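PDB 3KNW: putative transcriptional regulator (TetR/AcrR family) from Acinetobacter sp., which probably binds DNA and regulates transcription as a member of the TetR/AcrR family. Local coordinates for residues K15-L26 / E39-S50. Residues are numbered along the deposited sequence; the frame is centred on the assembly and turned at random.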
loop_
_atom_site.group_PDB
_atom_site.type_symbol
_atom_site.label_atom_id
_atom_site.label_comp_id
_atom_site.label_asym_id
_atom_site.label_seq_id
_atom_site.Cartn_x
_atom_site.Cartn_y
_atom_site.Cartn_z
ATOM N N LYS A 15 -0.639 -29.507 -14.389
ATOM C CA LYS A 15 0.572 -29.508 -13.552
ATOM C C LYS A 15 1.224 -28.114 -13.555
ATOM O O LYS A 15 1.475 -27.524 -12.508
ATOM C CB LYS A 15 1.566 -30.558 -14.032
ATOM C CG LYS A 15 2.693 -30.799 -13.053
ATOM C CD LYS A 15 3.851 -31.538 -13.717
ATOM C CE LYS A 15 4.674 -32.375 -12.736
ATOM N NZ LYS A 15 5.551 -33.344 -13.492
ATOM N N ARG A 16 1.475 -27.597 -14.744
ATOM C CA ARG A 16 1.972 -26.254 -14.864
ATOM C C ARG A 16 1.156 -25.312 -13.961
ATOM O O ARG A 16 1.743 -24.504 -13.235
ATOM C CB ARG A 16 1.891 -25.802 -16.308
ATOM C CG ARG A 16 2.610 -24.525 -16.599
ATOM C CD ARG A 16 2.521 -24.203 -18.093
ATOM N NE ARG A 16 3.151 -22.924 -18.404
ATOM C CZ ARG A 16 2.571 -21.724 -18.259
ATOM N NH1 ARG A 16 3.248 -20.621 -18.567
ATOM N NH2 ARG A 16 1.322 -21.619 -17.813
ATOM N N GLN A 17 -0.181 -25.445 -13.988
ATOM C CA GLN A 17 -1.082 -24.572 -13.205
ATOM C C GLN A 17 -0.929 -24.811 -11.738
ATOM O O GLN A 17 -0.976 -23.872 -10.933
ATOM C CB GLN A 17 -2.567 -24.813 -13.523
ATOM C CG GLN A 17 -3.019 -24.569 -14.984
ATOM C CD GLN A 17 -2.680 -23.187 -15.497
ATOM O OE1 GLN A 17 -2.555 -22.226 -14.716
ATOM N NE2 GLN A 17 -2.505 -23.079 -16.818
ATOM N N HIS A 18 -0.774 -26.081 -11.375
ATOM C CA HIS A 18 -0.533 -26.408 -9.973
ATOM C C HIS A 18 0.698 -25.692 -9.454
ATOM O O HIS A 18 0.665 -25.100 -8.379
ATOM C CB HIS A 18 -0.362 -27.905 -9.734
ATOM C CG HIS A 18 -0.082 -28.231 -8.302
ATOM N ND1 HIS A 18 -1.071 -28.250 -7.343
ATOM C CD2 HIS A 18 1.082 -28.484 -7.654
ATOM C CE1 HIS A 18 -0.530 -28.526 -6.169
ATOM N NE2 HIS A 18 0.776 -28.667 -6.329
ATOM N N ILE A 19 1.771 -25.757 -10.229
ATOM C CA ILE A 19 3.025 -25.140 -9.829
ATOM C C ILE A 19 2.855 -23.632 -9.640
ATOM O O ILE A 19 3.281 -23.086 -8.635
ATOM C CB ILE A 19 4.147 -25.449 -10.814
ATOM C CG1 ILE A 19 4.411 -26.970 -10.874
ATOM C CG2 ILE A 19 5.433 -24.761 -10.400
ATOM C CD1 ILE A 19 5.217 -27.357 -12.001
ATOM N N LEU A 20 2.238 -22.966 -10.596
ATOM C CA LEU A 20 1.989 -21.533 -10.489
ATOM C C LEU A 20 1.167 -21.241 -9.255
ATOM O O LEU A 20 1.504 -20.343 -8.497
ATOM C CB LEU A 20 1.282 -21.000 -11.728
ATOM C CG LEU A 20 2.247 -20.966 -12.899
ATOM C CD1 LEU A 20 1.462 -21.038 -14.180
ATOM C CD2 LEU A 20 3.140 -19.721 -12.875
ATOM N N ASP A 21 0.100 -22.014 -9.030
ATOM C CA ASP A 21 -0.750 -21.802 -7.864
ATOM C C ASP A 21 -0.034 -22.073 -6.535
ATOM O O ASP A 21 -0.192 -21.290 -5.591
ATOM C CB ASP A 21 -2.065 -22.576 -8.011
ATOM C CG ASP A 21 -2.929 -22.037 -9.189
ATOM O OD1 ASP A 21 -2.778 -20.813 -9.540
ATOM O OD2 ASP A 21 -3.740 -22.825 -9.761
ATOM N N SER A 22 0.761 -23.135 -6.459
ATOM C CA SER A 22 1.720 -23.292 -5.358
ATOM C C SER A 22 2.566 -22.026 -5.172
ATOM O O SER A 22 2.600 -21.453 -4.076
ATOM C CB SER A 22 2.676 -24.454 -5.607
ATOM O OG SER A 22 1.992 -25.685 -5.595
ATOM N N GLY A 23 3.244 -21.593 -6.236
ATOM C CA GLY A 23 4.094 -20.424 -6.159
ATOM C C GLY A 23 3.345 -19.175 -5.662
ATOM O O GLY A 23 3.845 -18.435 -4.813
ATOM N N PHE A 24 2.129 -19.007 -6.173
ATOM C CA PHE A 24 1.331 -17.848 -5.918
ATOM C C PHE A 24 1.012 -17.698 -4.432
ATOM O O PHE A 24 1.173 -16.624 -3.878
ATOM C CB PHE A 24 0.026 -17.897 -6.713
ATOM C CG PHE A 24 -0.868 -16.758 -6.393
ATOM C CD1 PHE A 24 -0.517 -15.481 -6.772
ATOM C CD2 PHE A 24 -2.002 -16.938 -5.640
ATOM C CE1 PHE A 24 -1.293 -14.415 -6.449
ATOM C CE2 PHE A 24 -2.801 -15.864 -5.318
ATOM C CZ PHE A 24 -2.437 -14.598 -5.720
ATOM N N HIS A 25 0.567 -18.779 -3.806
ATOM C CA HIS A 25 0.354 -18.789 -2.374
ATOM C C HIS A 25 1.647 -18.430 -1.676
ATOM O O HIS A 25 1.660 -17.581 -0.784
ATOM C CB HIS A 25 -0.174 -20.141 -1.874
ATOM C CG HIS A 25 -1.572 -20.440 -2.318
ATOM N ND1 HIS A 25 -2.663 -19.714 -1.882
ATOM C CD2 HIS A 25 -2.061 -21.379 -3.166
ATOM C CE1 HIS A 25 -3.762 -20.201 -2.435
ATOM N NE2 HIS A 25 -3.422 -21.205 -3.226
ATOM N N LEU A 26 2.744 -19.039 -2.089
ATOM C CA LEU A 26 3.992 -18.765 -1.422
ATOM C C LEU A 26 4.222 -17.272 -1.417
ATOM O O LEU A 26 4.534 -16.701 -0.383
ATOM C CB LEU A 26 5.149 -19.470 -2.111
ATOM C CG LEU A 26 6.459 -19.651 -1.335
ATOM C CD1 LEU A 26 6.264 -20.176 0.100
ATOM C CD2 LEU A 26 7.346 -20.597 -2.145
ATOM N N GLU A 39 12.018 -23.734 -1.601
ATOM C CA GLU A 39 10.747 -23.558 -0.920
ATOM C C GLU A 39 9.669 -23.789 -1.959
ATOM O O GLU A 39 8.747 -24.575 -1.762
ATOM C CB GLU A 39 10.587 -22.157 -0.330
ATOM C CG GLU A 39 11.691 -21.697 0.598
ATOM C CD GLU A 39 11.382 -20.345 1.250
ATOM O OE1 GLU A 39 10.197 -20.130 1.613
ATOM O OE2 GLU A 39 12.328 -19.518 1.417
ATOM N N ILE A 40 9.810 -23.096 -3.078
ATOM C CA ILE A 40 8.929 -23.285 -4.199
ATOM C C ILE A 40 8.740 -24.803 -4.568
ATOM O O ILE A 40 7.593 -25.232 -4.725
ATOM C CB ILE A 40 9.404 -22.429 -5.395
ATOM C CG1 ILE A 40 9.304 -20.927 -5.068
ATOM C CG2 ILE A 40 8.566 -22.704 -6.597
ATOM C CD1 ILE A 40 9.806 -20.022 -6.177
ATOM N N LEU A 41 9.827 -25.598 -4.670
ATOM C CA LEU A 41 9.734 -27.089 -4.911
ATOM C C LEU A 41 9.066 -27.822 -3.758
ATOM O O LEU A 41 8.154 -28.622 -3.953
ATOM C CB LEU A 41 11.104 -27.740 -5.128
ATOM C CG LEU A 41 11.956 -27.245 -6.305
ATOM C CD1 LEU A 41 13.111 -28.190 -6.598
ATOM C CD2 LEU A 41 11.104 -27.039 -7.543
ATOM N N LYS A 42 9.537 -27.561 -2.550
ATOM C CA LYS A 42 8.898 -28.091 -1.355
ATOM C C LYS A 42 7.376 -27.788 -1.313
ATOM O O LYS A 42 6.570 -28.674 -0.972
ATOM C CB LYS A 42 9.609 -27.556 -0.095
ATOM C CG LYS A 42 9.110 -28.110 1.261
ATOM C CD LYS A 42 9.251 -27.031 2.390
ATOM C CE LYS A 42 9.276 -27.610 3.847
ATOM N NZ LYS A 42 9.409 -26.501 4.905
ATOM N N THR A 43 6.973 -26.559 -1.637
ATOM C CA THR A 43 5.550 -26.205 -1.536
ATOM C C THR A 43 4.757 -27.024 -2.539
ATOM O O THR A 43 3.737 -27.626 -2.193
ATOM C CB THR A 43 5.258 -24.706 -1.798
ATOM O OG1 THR A 43 5.840 -23.903 -0.761
ATOM C CG2 THR A 43 3.748 -24.438 -1.838
ATOM N N SER A 44 5.244 -27.068 -3.776
ATOM C CA SER A 44 4.475 -27.639 -4.868
ATOM C C SER A 44 4.417 -29.153 -4.801
ATOM O O SER A 44 3.438 -29.730 -5.251
ATOM C CB SER A 44 5.059 -27.197 -6.212
ATOM O OG SER A 44 6.298 -27.843 -6.495
ATOM N N GLY A 45 5.464 -29.781 -4.239
ATOM C CA GLY A 45 5.618 -31.227 -4.262
ATOM C C GLY A 45 6.342 -31.744 -5.489
ATOM O O GLY A 45 6.536 -32.940 -5.648
ATOM N N VAL A 46 6.774 -30.853 -6.358
ATOM C CA VAL A 46 7.387 -31.268 -7.599
ATOM C C VAL A 46 8.901 -31.363 -7.449
ATOM O O VAL A 46 9.497 -30.520 -6.777
ATOM C CB VAL A 46 7.032 -30.261 -8.691
ATOM C CG1 VAL A 46 7.714 -30.604 -9.975
ATOM C CG2 VAL A 46 5.516 -30.228 -8.885
ATOM N N PRO A 47 9.541 -32.407 -8.048
ATOM C CA PRO A 47 11.017 -32.461 -8.049
ATOM C C PRO A 47 11.561 -31.310 -8.879
ATOM O O PRO A 47 10.781 -30.737 -9.664
ATOM C CB PRO A 47 11.351 -33.816 -8.705
ATOM C CG PRO A 47 10.099 -34.286 -9.374
ATOM C CD PRO A 47 8.932 -33.588 -8.690
ATOM N N LYS A 48 12.849 -30.952 -8.710
ATOM C CA LYS A 48 13.427 -29.819 -9.461
ATOM C C LYS A 48 13.478 -30.087 -10.952
ATOM O O LYS A 48 13.197 -29.188 -11.751
ATOM C CB LYS A 48 14.832 -29.456 -8.993
ATOM C CG LYS A 48 15.844 -30.603 -9.015
ATOM C CD LYS A 48 17.278 -30.088 -9.105
ATOM C CE LYS A 48 17.608 -29.048 -8.032
ATOM N NZ LYS A 48 19.102 -28.791 -7.981
ATOM N N GLY A 49 13.827 -31.320 -11.328
ATOM C CA GLY A 49 13.987 -31.666 -12.727
ATOM C C GLY A 49 12.718 -31.390 -13.498
ATOM O O GLY A 49 12.751 -30.884 -14.620
ATOM N N SER A 50 11.601 -31.727 -12.867
ATOM C CA SER A 50 10.263 -31.482 -13.385
ATOM C C SER A 50 9.947 -29.992 -13.602
ATOM O O SER A 50 9.584 -29.562 -14.702
ATOM C CB SER A 50 9.267 -32.076 -12.377
ATOM O OG SER A 50 7.915 -31.920 -12.770
#
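The carbonyl oxygen of His18 takes two bonds from Ser22, one from its backbone N and one from its hydroxyl, Ser22 OG to His18 O being 3.1 Å with the donor above the carbonyl plane. Ser22 OG reaches back there because it lies beside its own backbone N (chi1 -66°). With its proton turned back into its own helix, so small a side chain lets helix 37-44 come close: Ser22 OG lies 3.2 Å from Ser44 CA. His18 binds the end of that helix, its ring, edge on, donating from NE2 to Ser44 O at 3.1 Å, on a lone pair of the carbonyl and near the ring plane, though the N-H is bent to 142°. Ser44 OG in turn accepts from Val46 N at 3.1 Å, an ST turn that shapes the exit past Gly45, whose positive phi suits glycine. After the turn Val46 CG2 meets Ile19 CG1 at 4.0 Å, the branched chains crossing at about a right angle; Phe51 and Phe55 also pack on Ile19. Farther on, the extended Lys15 stretches NZ to Ser50 OG, 2.9 Å away. At the other end Leu26 spreads its methyls, CD2 on Ile40 CG1 at 3.5 Å and CD1 beside Thr43 OG1. Helix 13-30 thus packs against both helices of the predicted helix-turn-helix, completing the three-helix DNA-binding domain characteristic of TetR-family regulators.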